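Local atomic coordinates of purine nucleoside phosphorylase (Thermus thermophilus, PDB entry 1ODK), a protein that probably catalyses the reversible phosphorolysis of purine nucleosides, giving the free purine base and a ribose 1-phosphate. Residues 119-130 and 186-197. Numbering follows the deposited sequence.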
loop_
_atom_site.group_PDB
_atom_site.type_symbol
_atom_site.label_atom_id
_atom_site.label_comp_id
_atom_site.label_asym_id
_atom_site.label_seq_id
_atom_site.Cartn_x
_atom_site.Cartn_y
_atom_site.Cartn_z
ATOM N N TYR B 119 -14.225 -4.803 1.958
ATOM C CA TYR B 119 -15.391 -4.405 1.167
ATOM C C TYR B 119 -14.996 -3.388 0.091
ATOM O O TYR B 119 -15.494 -3.435 -1.035
ATOM C CB TYR B 119 -16.468 -3.769 2.056
ATOM C CG TYR B 119 -17.385 -4.739 2.771
ATOM C CD1 TYR B 119 -17.360 -4.862 4.166
ATOM C CD2 TYR B 119 -18.327 -5.484 2.061
ATOM C CE1 TYR B 119 -18.263 -5.700 4.831
ATOM C CE2 TYR B 119 -19.231 -6.322 2.715
ATOM C CZ TYR B 119 -19.199 -6.422 4.095
ATOM O OH TYR B 119 -20.129 -7.208 4.734
ATOM N N LEU B 120 -14.099 -2.474 0.454
ATOM C CA LEU B 120 -13.641 -1.416 -0.446
ATOM C C LEU B 120 -12.472 -1.824 -1.335
ATOM O O LEU B 120 -12.033 -1.042 -2.183
ATOM C CB LEU B 120 -13.230 -0.187 0.368
ATOM C CG LEU B 120 -14.313 0.592 1.124
ATOM C CD1 LEU B 120 -13.653 1.440 2.201
ATOM C CD2 LEU B 120 -15.115 1.464 0.149
ATOM N N GLU B 121 -11.970 -3.038 -1.141
ATOM C CA GLU B 121 -10.840 -3.525 -1.917
ATOM C C GLU B 121 -9.646 -2.588 -1.741
ATOM O O GLU B 121 -8.923 -2.298 -2.698
ATOM C CB GLU B 121 -11.214 -3.634 -3.399
ATOM C CG GLU B 121 -12.407 -4.545 -3.651
ATOM C CD GLU B 121 -12.623 -4.859 -5.124
ATOM O OE1 GLU B 121 -12.730 -3.915 -5.936
ATOM O OE2 GLU B 121 -12.694 -6.057 -5.468
ATOM N N GLY B 122 -9.461 -2.103 -0.514
ATOM C CA GLY B 122 -8.345 -1.224 -0.212
ATOM C C GLY B 122 -8.439 0.227 -0.656
ATOM O O GLY B 122 -7.496 0.994 -0.457
ATOM N N ARG B 123 -9.561 0.616 -1.249
ATOM C CA ARG B 123 -9.728 1.995 -1.701
ATOM C C ARG B 123 -10.046 2.965 -0.565
ATOM O O ARG B 123 -10.588 2.574 0.470
ATOM C CB ARG B 123 -10.818 2.057 -2.772
ATOM C CG ARG B 123 -10.411 1.321 -4.036
ATOM C CD ARG B 123 -11.539 1.151 -5.033
ATOM N NE ARG B 123 -11.041 0.515 -6.254
ATOM C CZ ARG B 123 -11.587 -0.555 -6.823
ATOM N NH1 ARG B 123 -12.659 -1.125 -6.287
ATOM N NH2 ARG B 123 -11.058 -1.058 -7.930
ATOM N N PRO B 124 -9.695 4.250 -0.743
ATOM C CA PRO B 124 -9.960 5.258 0.289
ATOM C C PRO B 124 -11.466 5.432 0.479
ATOM O O PRO B 124 -12.250 5.109 -0.412
ATOM C CB PRO B 124 -9.309 6.522 -0.278
ATOM C CG PRO B 124 -8.258 5.990 -1.215
ATOM C CD PRO B 124 -8.959 4.840 -1.874
ATOM N N TYR B 125 -11.862 5.948 1.637
ATOM C CA TYR B 125 -13.277 6.153 1.924
ATOM C C TYR B 125 -13.445 7.014 3.169
ATOM O O TYR B 125 -12.529 7.133 3.983
ATOM C CB TYR B 125 -13.966 4.800 2.142
ATOM C CG TYR B 125 -15.478 4.872 2.193
ATOM C CD1 TYR B 125 -16.213 5.243 1.068
ATOM C CD2 TYR B 125 -16.175 4.555 3.363
ATOM C CE1 TYR B 125 -17.610 5.294 1.101
ATOM C CE2 TYR B 125 -17.573 4.602 3.407
ATOM C CZ TYR B 125 -18.283 4.969 2.270
ATOM O OH TYR B 125 -19.665 4.972 2.287
ATOM N N ALA B 126 -14.621 7.614 3.309
ATOM C CA ALA B 126 -14.932 8.453 4.461
ATOM C C ALA B 126 -16.214 7.917 5.088
ATOM O O ALA B 126 -17.308 8.346 4.742
ATOM C CB ALA B 126 -15.123 9.905 4.021
ATOM N N PRO B 127 -16.093 6.943 6.008
ATOM C CA PRO B 127 -17.275 6.370 6.660
ATOM C C PRO B 127 -18.038 7.435 7.431
ATOM O O PRO B 127 -17.484 8.054 8.336
ATOM C CB PRO B 127 -16.686 5.312 7.599
ATOM C CG PRO B 127 -15.377 4.929 6.918
ATOM C CD PRO B 127 -14.861 6.273 6.452
ATOM N N VAL B 128 -19.298 7.648 7.063
ATOM C CA VAL B 128 -20.147 8.628 7.733
ATOM C C VAL B 128 -21.545 8.058 7.966
ATOM O O VAL B 128 -22.017 7.203 7.221
ATOM C CB VAL B 128 -20.277 9.946 6.917
ATOM C CG1 VAL B 128 -18.945 10.685 6.904
ATOM C CG2 VAL B 128 -20.735 9.646 5.499
ATOM N N PRO B 129 -22.220 8.518 9.022
ATOM C CA PRO B 129 -23.569 8.035 9.326
ATOM C C PRO B 129 -24.572 8.604 8.325
ATOM O O PRO B 129 -24.215 9.422 7.471
ATOM C CB PRO B 129 -23.810 8.573 10.733
ATOM C CG PRO B 129 -23.075 9.900 10.695
ATOM C CD PRO B 129 -21.772 9.510 10.016
ATOM N N ASP B 130 -25.817 8.151 8.409
ATOM C CA ASP B 130 -26.853 8.692 7.541
ATOM C C ASP B 130 -26.998 10.134 8.037
ATOM O O ASP B 130 -27.008 10.374 9.242
ATOM C CB ASP B 130 -28.168 7.947 7.748
ATOM C CG ASP B 130 -29.326 8.651 7.092
ATOM O OD1 ASP B 130 -29.388 8.655 5.844
ATOM O OD2 ASP B 130 -30.159 9.217 7.826
ATOM N N PHE B 186 -21.266 2.301 9.109
ATOM C CA PHE B 186 -21.455 3.449 8.225
ATOM C C PHE B 186 -21.334 3.035 6.761
ATOM O O PHE B 186 -22.169 3.405 5.936
ATOM C CB PHE B 186 -20.433 4.547 8.558
ATOM C CG PHE B 186 -20.675 5.231 9.886
ATOM C CD1 PHE B 186 -19.720 6.090 10.424
ATOM C CD2 PHE B 186 -21.861 5.025 10.592
ATOM C CE1 PHE B 186 -19.938 6.735 11.646
ATOM C CE2 PHE B 186 -22.092 5.661 11.811
ATOM C CZ PHE B 186 -21.127 6.517 12.339
ATOM N N LEU B 187 -20.291 2.271 6.444
ATOM C CA LEU B 187 -20.077 1.800 5.080
ATOM C C LEU B 187 -21.266 0.970 4.610
ATOM O O LEU B 187 -21.812 1.199 3.527
ATOM C CB LEU B 187 -18.802 0.949 5.000
ATOM C CG LEU B 187 -18.539 0.284 3.643
ATOM C CD1 LEU B 187 -18.360 1.362 2.588
ATOM C CD2 LEU B 187 -17.303 -0.610 3.718
ATOM N N LEU B 188 -21.667 -0.001 5.426
ATOM C CA LEU B 188 -22.785 -0.859 5.059
ATOM C C LEU B 188 -24.087 -0.080 4.933
ATOM O O LEU B 188 -24.961 -0.449 4.149
ATOM C CB LEU B 188 -22.934 -1.999 6.073
ATOM C CG LEU B 188 -21.826 -3.054 5.940
ATOM C CD1 LEU B 188 -21.939 -4.082 7.057
ATOM C CD2 LEU B 188 -21.928 -3.734 4.571
ATOM N N GLY B 189 -24.221 0.995 5.703
ATOM C CA GLY B 189 -25.424 1.804 5.615
ATOM C C GLY B 189 -25.566 2.344 4.200
ATOM O O GLY B 189 -26.650 2.302 3.601
ATOM N N ARG B 190 -24.469 2.850 3.649
ATOM C CA ARG B 190 -24.499 3.378 2.289
ATOM C C ARG B 190 -24.620 2.262 1.244
ATOM O O ARG B 190 -25.413 2.361 0.306
ATOM C CB ARG B 190 -23.248 4.224 2.018
ATOM C CG ARG B 190 -23.222 5.572 2.749
ATOM C CD ARG B 190 -24.473 6.389 2.431
ATOM N NE ARG B 190 -24.238 7.830 2.457
ATOM C CZ ARG B 190 -24.106 8.558 3.562
ATOM N NH1 ARG B 190 -24.191 7.984 4.756
ATOM N NH2 ARG B 190 -23.889 9.867 3.471
ATOM N N MET B 191 -23.847 1.193 1.412
ATOM C CA MET B 191 -23.882 0.080 0.461
ATOM C C MET B 191 -25.244 -0.603 0.373
ATOM O O MET B 191 -25.698 -0.973 -0.716
ATOM C CB MET B 191 -22.843 -0.984 0.839
ATOM C CG MET B 191 -21.382 -0.575 0.665
ATOM S SD MET B 191 -20.277 -1.887 1.249
ATOM C CE MET B 191 -20.518 -3.128 -0.015
ATOM N N ARG B 192 -25.889 -0.776 1.521
ATOM C CA ARG B 192 -27.173 -1.460 1.571
ATOM C C ARG B 192 -28.379 -0.536 1.545
ATOM O O ARG B 192 -29.519 -0.996 1.581
ATOM C CB ARG B 192 -27.229 -2.354 2.813
ATOM C CG ARG B 192 -26.046 -3.319 2.935
ATOM C CD ARG B 192 -25.853 -4.161 1.671
ATOM N NE ARG B 192 -24.681 -5.025 1.788
ATOM C CZ ARG B 192 -23.876 -5.350 0.783
ATOM N NH1 ARG B 192 -22.836 -6.140 1.005
ATOM N NH2 ARG B 192 -24.104 -4.888 -0.443
ATOM N N GLY B 193 -28.127 0.765 1.491
ATOM C CA GLY B 193 -29.214 1.727 1.444
ATOM C C GLY B 193 -30.070 1.835 2.694
ATOM O O GLY B 193 -31.290 1.951 2.600
ATOM N N VAL B 194 -29.447 1.782 3.866
ATOM C CA VAL B 194 -30.188 1.915 5.114
ATOM C C VAL B 194 -29.589 3.076 5.903
ATOM O O VAL B 194 -28.488 3.530 5.604
ATOM C CB VAL B 194 -30.158 0.608 5.960
ATOM C CG1 VAL B 194 -31.000 -0.466 5.285
ATOM C CG2 VAL B 194 -28.728 0.113 6.143
ATOM N N ARG B 195 -30.319 3.558 6.899
ATOM C CA ARG B 195 -29.864 4.687 7.699
ATOM C C ARG B 195 -29.180 4.247 8.976
ATOM O O ARG B 195 -29.771 3.537 9.790
ATOM C CB ARG B 195 -31.052 5.586 8.025
ATOM C CG ARG B 195 -31.755 6.108 6.786
ATOM C CD ARG B 195 -32.934 7.006 7.136
ATOM N NE ARG B 195 -33.395 7.744 5.965
ATOM C CZ ARG B 195 -34.343 8.675 5.991
ATOM N NH1 ARG B 195 -34.940 8.985 7.136
ATOM N NH2 ARG B 195 -34.688 9.302 4.872
ATOM N N THR B 196 -27.934 4.683 9.152
ATOM C CA THR B 196 -27.159 4.321 10.329
ATOM C C THR B 196 -26.664 5.523 11.118
ATOM O O THR B 196 -26.705 6.660 10.653
ATOM C CB THR B 196 -25.930 3.461 9.943
ATOM O OG1 THR B 196 -25.037 4.238 9.135
ATOM C CG2 THR B 196 -26.368 2.234 9.149
ATOM N N GLY B 197 -26.186 5.249 12.322
ATOM C CA GLY B 197 -25.671 6.291 13.181
ATOM C C GLY B 197 -24.964 5.640 14.347
ATOM O O GLY B 197 -25.074 4.428 14.555
HETATM O O HOH W 1 -20.279 6.020 4.885
HETATM O O HOH W 2 -23.795 5.459 6.247
#
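D130 N donates to T196 O at 2.8 Å, tying the loop to the start of strand 195-205, while the chain from Y119 to V128 arches over helix 182-192. P129 CB packs beside this bond on G197 CA. At one end Y119 is a knob among L187, L188, M191 and R192. L188 CD2 lies over one ring face, a CH-pi contact, and M191 SD approaches the Y119 ring obliquely, 4.7 Å from its centroid, a Met-aromatic contact. L187 forks: CD2 touches Y119 CB, and CD1 packs on the Y125 ring face, 3.4 Å from Y125 CE2. Farther along, F186 turns one face to the V128-P129 peptide and the P129 ring. R190 bends at chi2 and chi3 (-55° and -149°), bringing NH1 to P129 O at 3.1 Å. This bond is nearly straight and in the guanidinium plane, but NH1 sits above the carbonyl plane. Water 2 donates to V128 O and F186 O and accepts from R190 NH1; F186 O also takes the helix bond from R190 N. Q107 of a neighbouring subunit binds P129 O and R190 NH2. D130 OD2 caps helix 131-144 at V133 N. E75 of helix 67-79 bonds Y119 OH and R192, linking helices 114-120 and 182-192 beside the mixed sheet of this alpha/beta phosphorylase fold.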